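Local structure of arylmalonate decarboxylase (Bordetella bronchiseptica, 3IXL) at residues R26-L31 against A227-G232; V43-Y48 against D128-R133; A67-L72 against G98-T103; L112-V117 against G234-E239. The protein catalyses the enantioselective decarboxylation of 2-aryl-2-methylmalonates, releasing carbon dioxide and leaving a 2-arylpropionate. The protein carries 2 engineered substitutions. All coordinates share one frame; numbering follows the deposited sequence.

Contact 1: R26-L31 against A227-G232; sequences RLYPDL and AKARPG
The carbonyl oxygen of L27 and the backbone N-H of R230 form the one direct hydrogen bond between these segments: R230 N to L27 O is 3.0 Å, with 159° at the hydrogen, and the donor lies in the carbonyl plane. A water gives the same oxygen a second bond and also donates to K228 O, while A229 CA adds a CA-H...O contact at 3.2 Å from L27 O. That carbonyl belongs to the last turn of helix 23-27. Y28 then leaves helical geometry and starts a type I beta turn, closed by L31 N bonding Y28 O at 3.1 Å; against this turn runs the irregular chain joining helix 211-222 to helix 235-238. The Y28 hydroxyl is 2.7 Å from a water, O to OH, and this water donates to A227 O. Over one face of the Y28 ring sits A229 CB, 4.1 Å from the centroid, a CH-pi contact displaced toward the rim; F237 of helix 235-238 also packs on both residues. The R230 chain, bent at chi2 (-75°), lays its guanidinium face on P29, whose CG is centred over it 3.6 Å from CZ. At the guanidinium's edge a third water accepts from R230 NH2 and donates to D30 OD2, linking opposite charges that stand 4.4 Å apart between those two atoms.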
loop_
_atom_site.group_PDB
_atom_site.type_symbol
_atom_site.label_atom_id
_atom_site.label_comp_id
_atom_site.label_asym_id
_atom_site.label_seq_id
_atom_site.Cartn_x
_atom_site.Cartn_y
_atom_site.Cartn_z
ATOM N N ARG A 26 -3.751 14.551 -4.067
ATOM C CA ARG A 26 -3.908 15.203 -2.779
ATOM C C ARG A 26 -2.587 15.253 -2.009
ATOM O O ARG A 26 -2.195 16.294 -1.492
ATOM C CB ARG A 26 -4.997 14.477 -1.989
ATOM C CG ARG A 26 -6.393 14.655 -2.608
ATOM C CD ARG A 26 -7.440 13.725 -2.006
ATOM N NE ARG A 26 -7.798 14.114 -0.646
ATOM C CZ ARG A 26 -8.537 13.378 0.183
ATOM N NH1 ARG A 26 -8.992 12.185 -0.196
ATOM N NH2 ARG A 26 -8.807 13.831 1.401
ATOM N N LEU A 27 -1.875 14.135 -1.983
ATOM C CA LEU A 27 -0.607 14.064 -1.260
ATOM C C LEU A 27 0.505 14.866 -1.918
ATOM O O LEU A 27 1.243 15.596 -1.251
ATOM C CB LEU A 27 -0.145 12.611 -1.138
ATOM C CG LEU A 27 -0.975 11.690 -0.251
ATOM C CD1 LEU A 27 -0.563 10.245 -0.490
ATOM C CD2 LEU A 27 -0.787 12.070 1.198
ATOM N N TYR A 28 0.632 14.690 -3.231
ATOM C CA TYR A 28 1.736 15.241 -4.002
ATOM C C TYR A 28 1.194 15.914 -5.257
ATOM O O TYR A 28 1.447 15.443 -6.367
ATOM C CB TYR A 28 2.712 14.119 -4.383
ATOM C CG TYR A 28 3.371 13.427 -3.204
ATOM C CD1 TYR A 28 2.931 12.179 -2.775
ATOM C CD2 TYR A 28 4.454 14.012 -2.541
ATOM C CE1 TYR A 28 3.537 11.529 -1.703
ATOM C CE2 TYR A 28 5.071 13.378 -1.468
ATOM C CZ TYR A 28 4.614 12.129 -1.061
ATOM O OH TYR A 28 5.199 11.477 0.007
ATOM N N PRO A 29 0.457 17.034 -5.090
ATOM C CA PRO A 29 -0.228 17.648 -6.228
ATOM C C PRO A 29 0.707 18.128 -7.327
ATOM O O PRO A 29 0.276 18.242 -8.475
ATOM C CB PRO A 29 -0.949 18.856 -5.615
ATOM C CG PRO A 29 -0.325 19.072 -4.301
ATOM C CD PRO A 29 0.197 17.756 -3.831
ATOM N N ASP A 30 1.966 18.386 -6.990
ATOM C CA ASP A 30 2.908 18.900 -7.990
ATOM C C ASP A 30 3.873 17.854 -8.551
ATOM O O ASP A 30 4.835 18.190 -9.239
ATOM C CB ASP A 30 3.614 20.140 -7.456
ATOM C CG ASP A 30 2.636 21.283 -7.163
ATOM O OD1 ASP A 30 1.525 21.310 -7.755
ATOM O OD2 ASP A 30 2.982 22.155 -6.346
ATOM N N LEU A 31 3.593 16.579 -8.281
ATOM C CA LEU A 31 4.372 15.486 -8.860
ATOM C C LEU A 31 3.581 14.754 -9.941
ATOM O O LEU A 31 2.379 14.548 -9.782
ATOM C CB LEU A 31 4.815 14.496 -7.781
ATOM C CG LEU A 31 5.760 15.001 -6.697
ATOM C CD1 LEU A 31 6.242 13.803 -5.892
ATOM C CD2 LEU A 31 6.950 15.766 -7.258
ATOM N N ALA A 227 10.965 14.952 -2.041
ATOM C CA ALA A 227 9.714 15.707 -2.128
ATOM C C ALA A 227 8.833 15.406 -0.923
ATOM O O ALA A 227 8.784 14.269 -0.452
ATOM C CB ALA A 227 8.978 15.383 -3.422
ATOM N N LYS A 228 8.161 16.433 -0.415
ATOM C CA LYS A 228 7.333 16.284 0.784
ATOM C C LYS A 228 5.859 16.435 0.447
ATOM O O LYS A 228 5.486 17.197 -0.444
ATOM C CB LYS A 228 7.752 17.281 1.875
ATOM C CG LYS A 228 9.197 17.117 2.379
ATOM C CD LYS A 228 9.515 15.697 2.877
ATOM C CE LYS A 228 11.000 15.551 3.200
ATOM N NZ LYS A 228 11.490 14.148 3.110
ATOM N N ALA A 229 5.023 15.684 1.152
ATOM C CA ALA A 229 3.588 15.742 0.918
ATOM C C ALA A 229 2.976 16.983 1.557
ATOM O O ALA A 229 3.544 17.568 2.489
ATOM C CB ALA A 229 2.907 14.494 1.465
ATOM N N ARG A 230 1.803 17.357 1.063
ATOM C CA ARG A 230 0.990 18.359 1.735
ATOM C C ARG A 230 0.693 17.859 3.152
ATOM O O ARG A 230 0.644 16.647 3.370
ATOM C CB ARG A 230 -0.294 18.609 0.946
ATOM C CG ARG A 230 -0.065 19.312 -0.395
ATOM C CD ARG A 230 0.242 20.811 -0.216
ATOM N NE ARG A 230 0.434 21.491 -1.499
ATOM C CZ ARG A 230 -0.543 22.031 -2.224
ATOM N NH1 ARG A 230 -1.800 21.993 -1.804
ATOM N NH2 ARG A 230 -0.261 22.623 -3.378
ATOM N N PRO A 231 0.531 18.776 4.126
ATOM C CA PRO A 231 0.389 18.359 5.523
ATOM C C PRO A 231 -0.990 17.808 5.870
ATOM O O PRO A 231 -1.963 18.096 5.176
ATOM C CB PRO A 231 0.640 19.658 6.298
ATOM C CG PRO A 231 0.165 20.705 5.384
ATOM C CD PRO A 231 0.495 20.244 3.986
ATOM N N GLY A 232 -1.048 17.031 6.948
ATOM C CA GLY A 232 -2.315 16.562 7.510
ATOM C C GLY A 232 -2.755 15.168 7.105
ATOM O O GLY A 232 -3.912 14.788 7.329
HETATM O O HOH W 1 3.274 17.920 -1.908
HETATM O O HOH W 2 7.466 12.388 1.123
HETATM O O HOH W 3 2.343 23.251 -3.955
#

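Contact 2: V43-Y48 against D128-R133; sequences VTPEGY and DDVNER
Two torsions bring the side chains of helix 128-140 to P45: chi1 of D129 is -177°, setting its carboxylate opposite the backbone N, and R133, one turn later, starts with CG beside its N (chi1 -68°) and runs extended from CG to NE. Their charged ends meet in a salt bridge, R133 NE to D129 OD1 at 3.1 Å and 168°. OD1 lies close to the guanidinium plane, but NE approaches from above the carboxylate plane; the second bond, from NH2 to OD2, is weak. The pairing limits how the guanidinium can turn, and P45 rests on the resulting surface. P45 CG is centred over one guanidinium face, 3.6 Å from R133 CZ, and also lies 3.4 Å from D129 OD2. Deeper in, V130 CG2 fills the angle between P45 CD, at 3.9 Å, and the Y48 hydroxyl oxygen, at 3.7 Å. The Y48 hydroxyl is hydrogen-bonded to S76 OG, a residue of the 2-phenylacetic acid pocket, and R133 NH1 reaches Y80 O. P45 opens its helix directly after the N-cap T44, whose OG1 accepts from G47 N at 3.1 Å and is also hydrogen-bonded to S42 OG. Thus the N-terminal turns of helices 45-51 and 128-140 meet through side chains, with helix 75-79 against Y48 and V130, and helix 156-160 against V43, whose side chain is about 4 Å from the bound ligand.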
loop_
_atom_site.group_PDB
_atom_site.type_symbol
_atom_site.label_atom_id
_atom_site.label_comp_id
_atom_site.label_asym_id
_atom_site.label_seq_id
_atom_site.Cartn_x
_atom_site.Cartn_y
_atom_site.Cartn_z
ATOM N N VAL A 43 -10.020 -9.392 -5.282
ATOM C CA VAL A 43 -8.924 -9.283 -4.330
ATOM C C VAL A 43 -8.865 -10.613 -3.571
ATOM O O VAL A 43 -9.240 -10.713 -2.410
ATOM C CB VAL A 43 -9.095 -8.030 -3.420
ATOM C CG1 VAL A 43 -7.879 -7.832 -2.538
ATOM C CG2 VAL A 43 -9.359 -6.772 -4.279
ATOM N N THR A 44 -8.419 -11.645 -4.285
ATOM C CA THR A 44 -8.296 -13.000 -3.768
ATOM C C THR A 44 -7.080 -13.621 -4.458
ATOM O O THR A 44 -6.729 -13.198 -5.559
ATOM C CB THR A 44 -9.518 -13.890 -4.136
ATOM O OG1 THR A 44 -9.627 -13.993 -5.553
ATOM C CG2 THR A 44 -10.830 -13.359 -3.565
ATOM N N PRO A 45 -6.457 -14.643 -3.831
ATOM C CA PRO A 45 -5.382 -15.397 -4.494
ATOM C C PRO A 45 -5.718 -15.885 -5.908
ATOM O O PRO A 45 -4.877 -15.776 -6.803
ATOM C CB PRO A 45 -5.132 -16.558 -3.525
ATOM C CG PRO A 45 -5.448 -15.949 -2.184
ATOM C CD PRO A 45 -6.652 -15.091 -2.437
ATOM N N GLU A 46 -6.932 -16.386 -6.117
ATOM C CA GLU A 46 -7.358 -16.788 -7.461
ATOM C C GLU A 46 -7.298 -15.602 -8.422
ATOM O O GLU A 46 -6.856 -15.741 -9.571
ATOM C CB GLU A 46 -8.758 -17.414 -7.432
ATOM C CG GLU A 46 -8.934 -18.490 -6.358
ATOM C CD GLU A 46 -9.511 -17.942 -5.052
ATOM O OE1 GLU A 46 -8.731 -17.587 -4.130
ATOM O OE2 GLU A 46 -10.759 -17.868 -4.956
ATOM N N GLY A 47 -7.717 -14.429 -7.949
ATOM C CA GLY A 47 -7.618 -13.217 -8.750
ATOM C C GLY A 47 -6.171 -12.837 -9.022
ATOM O O GLY A 47 -5.808 -12.515 -10.157
ATOM N N TYR A 48 -5.337 -12.879 -7.987
ATOM C CA TYR A 48 -3.928 -12.524 -8.154
ATOM C C TYR A 48 -3.249 -13.419 -9.181
ATOM O O TYR A 48 -2.490 -12.936 -10.023
ATOM C CB TYR A 48 -3.149 -12.601 -6.835
ATOM C CG TYR A 48 -3.804 -11.911 -5.659
ATOM C CD1 TYR A 48 -4.474 -10.693 -5.808
ATOM C CD2 TYR A 48 -3.746 -12.487 -4.392
ATOM C CE1 TYR A 48 -5.090 -10.079 -4.708
ATOM C CE2 TYR A 48 -4.359 -11.897 -3.301
ATOM C CZ TYR A 48 -5.033 -10.698 -3.466
ATOM O OH TYR A 48 -5.638 -10.129 -2.368
ATOM N N ASP A 128 -10.407 -13.494 5.067
ATOM C CA ASP A 128 -9.421 -14.022 6.003
ATOM C C ASP A 128 -8.242 -14.792 5.426
ATOM O O ASP A 128 -7.169 -14.787 6.031
ATOM C CB ASP A 128 -10.097 -14.808 7.133
ATOM C CG ASP A 128 -10.694 -13.900 8.190
ATOM O OD1 ASP A 128 -10.347 -12.688 8.236
ATOM O OD2 ASP A 128 -11.515 -14.395 8.992
ATOM N N ASP A 129 -8.402 -15.421 4.265
ATOM C CA ASP A 129 -7.236 -16.064 3.645
ATOM C C ASP A 129 -6.177 -15.001 3.375
ATOM O O ASP A 129 -4.991 -15.224 3.617
ATOM C CB ASP A 129 -7.600 -16.797 2.349
ATOM C CG ASP A 129 -6.408 -17.541 1.726
ATOM O OD1 ASP A 129 -5.480 -17.946 2.455
ATOM O OD2 ASP A 129 -6.429 -17.724 0.496
ATOM N N VAL A 130 -6.616 -13.853 2.871
ATOM C CA VAL A 130 -5.700 -12.755 2.598
ATOM C C VAL A 130 -5.154 -12.158 3.911
ATOM O O VAL A 130 -3.962 -11.864 4.005
ATOM C CB VAL A 130 -6.359 -11.696 1.694
ATOM C CG1 VAL A 130 -5.412 -10.527 1.437
ATOM C CG2 VAL A 130 -6.772 -12.319 0.357
ATOM N N ASN A 131 -6.006 -12.027 4.939
ATOM C CA ASN A 131 -5.541 -11.551 6.244
ATOM C C ASN A 131 -4.483 -12.443 6.885
ATOM O O ASN A 131 -3.527 -11.946 7.478
ATOM C CB ASN A 131 -6.719 -11.348 7.198
ATOM C CG ASN A 131 -7.644 -10.252 6.736
ATOM O OD1 ASN A 131 -7.184 -9.240 6.201
ATOM N ND2 ASN A 131 -8.955 -10.445 6.914
ATOM N N GLU A 132 -4.652 -13.760 6.741
ATOM C CA GLU A 132 -3.679 -14.719 7.253
ATOM C C GLU A 132 -2.348 -14.561 6.534
ATOM O O GLU A 132 -1.292 -14.598 7.159
ATOM C CB GLU A 132 -4.190 -16.152 7.093
ATOM C CG GLU A 132 -5.328 -16.509 8.032
ATOM C CD GLU A 132 -5.819 -17.943 7.867
ATOM O OE1 GLU A 132 -6.769 -18.323 8.586
ATOM O OE2 GLU A 132 -5.263 -18.693 7.036
ATOM N N ARG A 133 -2.406 -14.367 5.215
ATOM C CA ARG A 133 -1.195 -14.174 4.423
ATOM C C ARG A 133 -0.486 -12.871 4.786
ATOM O O ARG A 133 0.745 -12.819 4.839
ATOM C CB ARG A 133 -1.521 -14.222 2.928
ATOM C CG ARG A 133 -1.956 -15.615 2.451
ATOM C CD ARG A 133 -2.613 -15.545 1.086
ATOM N NE ARG A 133 -3.271 -16.790 0.679
ATOM C CZ ARG A 133 -2.874 -17.571 -0.319
ATOM N NH1 ARG A 133 -1.797 -17.275 -1.038
ATOM N NH2 ARG A 133 -3.576 -18.662 -0.595
#

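Contact 3: A67-L72 against G98-T103; sequences AAVVSL and GLPCTT
T102 O accepts the N-H of L72 at 2.9 Å and 163°, and S71 CA adds a CA-H...O contact to the same oxygen at 3.3 Å. This is parallel beta pairing: strand 101-103 is one of the two edge strands of a four-stranded parallel sheet and joins strand 67-72 after helix 83-97, a beta-alpha-beta connection. The short strand axes approach to 4.4 Å and their directions differ by 21°. V70 bonds through both its backbone polar atoms, its N donating to P100 O and its O accepting from T102 N at 2.9 Å. V70 N and T102 N both approach their acceptors nearly along the C=O axis, whereas L72 N is tilted 27° from the T102 carbonyl plane. V70, L72, C101 and T103 face helix 83-97; S71 and T102 point to the other side of the sheet. T103 is also the N-cap of helix 104-114, its OG1 meeting T106 N as well as N86. Before strand 101-103, L99 CD1 packs on V70 CG2 and P100 CB on V69 CG1. On the S71-T102 face, T102 CG2 takes the hindered site between N and carbonyl carbon, with OG1 turned to D218, and the methyl lies 3.6 Å from S71 CB.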
loop_
_atom_site.group_PDB
_atom_site.type_symbol
_atom_site.label_atom_id
_atom_site.label_comp_id
_atom_site.label_asym_id
_atom_site.label_seq_id
_atom_site.Cartn_x
_atom_site.Cartn_y
_atom_site.Cartn_z
ATOM N N ALA A 67 9.222 6.573 -17.106
ATOM C CA ALA A 67 9.163 6.522 -15.648
ATOM C C ALA A 67 10.552 6.473 -15.038
ATOM O O ALA A 67 11.433 5.776 -15.559
ATOM C CB ALA A 67 8.360 5.317 -15.190
ATOM N N ALA A 68 10.736 7.190 -13.932
ATOM C CA ALA A 68 12.010 7.164 -13.201
ATOM C C ALA A 68 12.035 6.050 -12.156
ATOM O O ALA A 68 13.108 5.591 -11.755
ATOM C CB ALA A 68 12.263 8.508 -12.537
ATOM N N VAL A 69 10.850 5.651 -11.690
ATOM C CA VAL A 69 10.697 4.559 -10.725
ATOM C C VAL A 69 9.381 3.858 -11.034
ATOM O O VAL A 69 8.473 4.465 -11.624
ATOM C CB VAL A 69 10.664 5.066 -9.266
ATOM C CG1 VAL A 69 11.919 5.866 -8.916
ATOM C CG2 VAL A 69 9.462 5.896 -9.034
ATOM N N VAL A 70 9.281 2.582 -10.673
ATOM C CA VAL A 70 8.040 1.840 -10.849
ATOM C C VAL A 70 7.646 1.208 -9.527
ATOM O O VAL A 70 8.486 0.585 -8.861
ATOM C CB VAL A 70 8.192 0.744 -11.916
ATOM C CG1 VAL A 70 6.950 -0.142 -11.949
ATOM C CG2 VAL A 70 8.439 1.385 -13.297
ATOM N N SER A 71 6.383 1.386 -9.136
ATOM C CA SER A 71 5.838 0.709 -7.963
ATOM C C SER A 71 4.650 -0.152 -8.334
ATOM O O SER A 71 3.741 0.302 -9.034
ATOM C CB SER A 71 5.394 1.720 -6.906
ATOM O OG SER A 71 4.769 1.018 -5.837
ATOM N N LEU A 72 4.654 -1.392 -7.858
ATOM C CA LEU A 72 3.469 -2.230 -7.931
ATOM C C LEU A 72 2.554 -1.807 -6.787
ATOM O O LEU A 72 2.804 -2.133 -5.618
ATOM C CB LEU A 72 3.835 -3.716 -7.819
ATOM C CG LEU A 72 2.653 -4.684 -7.728
ATOM C CD1 LEU A 72 1.724 -4.559 -8.928
ATOM C CD2 LEU A 72 3.124 -6.126 -7.609
ATOM N N GLY A 98 15.672 -1.763 -15.620
ATOM C CA GLY A 98 16.843 -0.986 -15.232
ATOM C C GLY A 98 16.526 0.173 -14.299
ATOM O O GLY A 98 17.356 1.063 -14.109
ATOM N N LEU A 99 15.334 0.150 -13.703
ATOM C CA LEU A 99 14.853 1.254 -12.872
ATOM C C LEU A 99 14.714 0.853 -11.416
ATOM O O LEU A 99 14.526 -0.321 -11.128
ATOM C CB LEU A 99 13.462 1.698 -13.335
ATOM C CG LEU A 99 13.292 2.326 -14.719
ATOM C CD1 LEU A 99 11.820 2.655 -14.932
ATOM C CD2 LEU A 99 14.168 3.571 -14.876
ATOM N N PRO A 100 14.739 1.835 -10.502
ATOM C CA PRO A 100 14.341 1.555 -9.116
ATOM C C PRO A 100 12.896 1.067 -9.113
ATOM O O PRO A 100 12.016 1.720 -9.696
ATOM C CB PRO A 100 14.420 2.923 -8.437
ATOM C CG PRO A 100 15.319 3.751 -9.334
ATOM C CD PRO A 100 15.102 3.250 -10.710
ATOM N N CYS A 101 12.663 -0.088 -8.507
ATOM C CA CYS A 101 11.335 -0.665 -8.424
ATOM C C CYS A 101 10.990 -0.980 -6.984
ATOM O O CYS A 101 11.860 -1.263 -6.156
ATOM C CB CYS A 101 11.252 -1.939 -9.255
ATOM S SG CYS A 101 11.357 -1.649 -11.041
ATOM N N THR A 102 9.699 -0.928 -6.693
ATOM C CA THR A 102 9.206 -1.222 -5.358
ATOM C C THR A 102 7.791 -1.780 -5.431
ATOM O O THR A 102 7.225 -1.921 -6.517
ATOM C CB THR A 102 9.296 0.025 -4.452
ATOM O OG1 THR A 102 9.029 -0.355 -3.100
ATOM C CG2 THR A 102 8.340 1.141 -4.923
ATOM N N THR A 103 7.237 -2.137 -4.276
ATOM C CA THR A 103 5.870 -2.657 -4.192
ATOM C C THR A 103 5.181 -2.027 -2.986
ATOM O O THR A 103 5.838 -1.529 -2.060
ATOM C CB THR A 103 5.806 -4.176 -3.966
ATOM O OG1 THR A 103 6.218 -4.483 -2.627
ATOM C CG2 THR A 103 6.642 -4.961 -4.993
#

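Contact 4: L112-V117 against G234-E239; sequences LRALGV and GRLFDE
R235, in the first turn of helix 235-238, meets L115 through its aliphatic root: R235 CB is 3.8 Å from L115 CD2. Beyond that the arginine chain bends at chi3 (56°), which turns its polar end back along its own segment. Next comes L236, where the L115 side chain crosses at about a right angle. L115 CD1 is 4.0 Å from L236 CB, and L236 CD1 extends the apolar patch to A114 CB at 4.4 Å. L236 also packs on A214 and W217 of helix 211-222, while L115 touches V209 of strand 208-210, so the two leucines join the end of helix 104-114 to helix 235-238, with helix 211-222 and strand 208-210 alongside. At E239, just after the helix, the carboxylate returns to the contact: OE1 lies 3.7 Å from L115 CD2, and OE2 accepts from R235 NE at 2.8 Å, with 138° at the hydrogen. This salt bridge is angled at both ends, OE2 standing 28° from the guanidinium plane and NE approaching from above the carboxylate. On the other side, a Schellman motif ends helix 104-114: V117 N bonds L112 O at 2.9 Å, G116 N bonds R113 O, and G116 takes the positive phi. The two segments therefore meet mainly by apolar contact around L115, whose CD2 methyl also touches the E239 carboxylate, with the charge pairing confined to one segment, consistent with a patch whose polar groups lie at its margin.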
loop_
_atom_site.group_PDB
_atom_site.type_symbol
_atom_site.label_atom_id
_atom_site.label_comp_id
_atom_site.label_asym_id
_atom_site.label_seq_id
_atom_site.Cartn_x
_atom_site.Cartn_y
_atom_site.Cartn_z
ATOM N N LEU A 112 6.032 1.340 8.373
ATOM C CA LEU A 112 5.959 0.841 9.745
ATOM C C LEU A 112 7.288 1.013 10.469
ATOM O O LEU A 112 7.324 1.481 11.612
ATOM C CB LEU A 112 5.504 -0.624 9.777
ATOM C CG LEU A 112 4.037 -0.835 9.369
ATOM C CD1 LEU A 112 3.772 -2.299 9.032
ATOM C CD2 LEU A 112 3.079 -0.353 10.465
ATOM N N ARG A 113 8.379 0.665 9.800
ATOM C CA ARG A 113 9.709 0.841 10.394
ATOM C C ARG A 113 10.049 2.310 10.639
ATOM O O ARG A 113 10.572 2.662 11.699
ATOM C CB ARG A 113 10.770 0.153 9.549
ATOM C CG ARG A 113 10.676 -1.367 9.673
ATOM C CD ARG A 113 11.445 -2.071 8.585
ATOM N NE ARG A 113 11.199 -3.511 8.598
ATOM C CZ ARG A 113 11.414 -4.316 7.560
ATOM N NH1 ARG A 113 11.869 -3.820 6.415
ATOM N NH2 ARG A 113 11.161 -5.617 7.663
ATOM N N ALA A 114 9.715 3.167 9.683
ATOM C CA ALA A 114 9.938 4.609 9.827
ATOM C C ALA A 114 9.248 5.177 11.068
ATOM O O ALA A 114 9.721 6.152 11.664
ATOM C CB ALA A 114 9.445 5.347 8.578
ATOM N N LEU A 115 8.113 4.588 11.433
ATOM C CA LEU A 115 7.317 5.069 12.560
ATOM C C LEU A 115 7.563 4.270 13.842
ATOM O O LEU A 115 6.866 4.476 14.840
ATOM C CB LEU A 115 5.827 5.090 12.199
ATOM C CG LEU A 115 5.482 6.150 11.153
ATOM C CD1 LEU A 115 4.175 5.838 10.462
ATOM C CD2 LEU A 115 5.444 7.541 11.806
ATOM N N GLY A 116 8.547 3.371 13.808
ATOM C CA GLY A 116 8.925 2.585 14.988
ATOM C C GLY A 116 7.871 1.587 15.431
ATOM O O GLY A 116 7.746 1.289 16.619
ATOM N N VAL A 117 7.123 1.053 14.472
ATOM C CA VAL A 117 6.060 0.110 14.774
ATOM C C VAL A 117 6.578 -1.314 14.627
ATOM O O VAL A 117 6.961 -1.729 13.539
ATOM C CB VAL A 117 4.838 0.342 13.854
ATOM C CG1 VAL A 117 3.746 -0.681 14.139
ATOM C CG2 VAL A 117 4.303 1.746 14.032
ATOM N N GLY A 234 -1.003 12.354 8.050
ATOM C CA GLY A 234 -0.471 11.399 9.010
ATOM C C GLY A 234 0.994 11.588 9.315
ATOM O O GLY A 234 1.727 12.210 8.536
ATOM N N ARG A 235 1.416 11.007 10.429
ATOM C CA ARG A 235 2.804 11.062 10.863
ATOM C C ARG A 235 3.810 10.535 9.839
ATOM O O ARG A 235 4.946 11.008 9.783
ATOM C CB ARG A 235 2.948 10.333 12.195
ATOM C CG ARG A 235 2.343 11.141 13.352
ATOM C CD ARG A 235 2.218 10.360 14.633
ATOM N NE ARG A 235 3.485 9.791 15.070
ATOM C CZ ARG A 235 3.602 8.982 16.116
ATOM N NH1 ARG A 235 2.532 8.673 16.839
ATOM N NH2 ARG A 235 4.787 8.489 16.443
ATOM N N LEU A 236 3.408 9.560 9.026
ATOM C CA LEU A 236 4.322 9.035 8.013
ATOM C C LEU A 236 4.869 10.181 7.162
ATOM O O LEU A 236 6.079 10.269 6.892
ATOM C CB LEU A 236 3.622 8.006 7.117
ATOM C CG LEU A 236 4.542 7.389 6.060
ATOM C CD1 LEU A 236 5.699 6.612 6.666
ATOM C CD2 LEU A 236 3.742 6.496 5.111
ATOM N N PHE A 237 3.971 11.070 6.756
ATOM C CA PHE A 237 4.338 12.180 5.900
ATOM C C PHE A 237 4.908 13.345 6.674
ATOM O O PHE A 237 5.907 13.943 6.259
ATOM C CB PHE A 237 3.124 12.652 5.104
ATOM C CG PHE A 237 2.582 11.608 4.193
ATOM C CD1 PHE A 237 1.512 10.810 4.579
ATOM C CD2 PHE A 237 3.178 11.378 2.960
ATOM C CE1 PHE A 237 1.026 9.812 3.729
ATOM C CE2 PHE A 237 2.697 10.385 2.104
ATOM C CZ PHE A 237 1.629 9.603 2.485
ATOM N N ASP A 238 4.267 13.679 7.787
ATOM C CA ASP A 238 4.594 14.929 8.457
ATOM C C ASP A 238 5.864 14.858 9.293
ATOM O O ASP A 238 6.438 15.898 9.633
ATOM C CB ASP A 238 3.389 15.459 9.231
ATOM C CG ASP A 238 2.269 15.929 8.305
ATOM O OD1 ASP A 238 2.479 15.978 7.059
ATOM O OD2 ASP A 238 1.168 16.228 8.816
ATOM N N GLU A 239 6.331 13.649 9.586
ATOM C CA GLU A 239 7.563 13.504 10.367
ATOM C C GLU A 239 8.831 13.529 9.507
ATOM O O GLU A 239 9.703 12.662 9.606
ATOM C CB GLU A 239 7.480 12.303 11.302
ATOM C CG GLU A 239 6.458 12.537 12.401
ATOM C CD GLU A 239 6.397 11.431 13.432
ATOM O OE1 GLU A 239 7.130 10.427 13.321
ATOM O OE2 GLU A 239 5.595 11.569 14.379
#

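Contacts 2 and 3 are buried; contacts 1 and 4 lie at the surface. Contact 3 relies on a regular backbone ladder within a sheet, while contact 1 combines one direct backbone bond with water bridges between a helix end with its turn and an irregular chain. Contacts 2 and 4 instead join their segments through side-chain packing, each with a salt bridge inside one segment. Contacts 1 and 4 touch through F237, and D238 OD2 probably hydrogen-bonds G232 N, tying the chain before helix 235-238 to that helix. Contact 2 is on the opposite side of the chain's centre from both, beside the ligand. Strand 101-103 of contact 3 leads directly into helix 104-114, whose end forms contact 4.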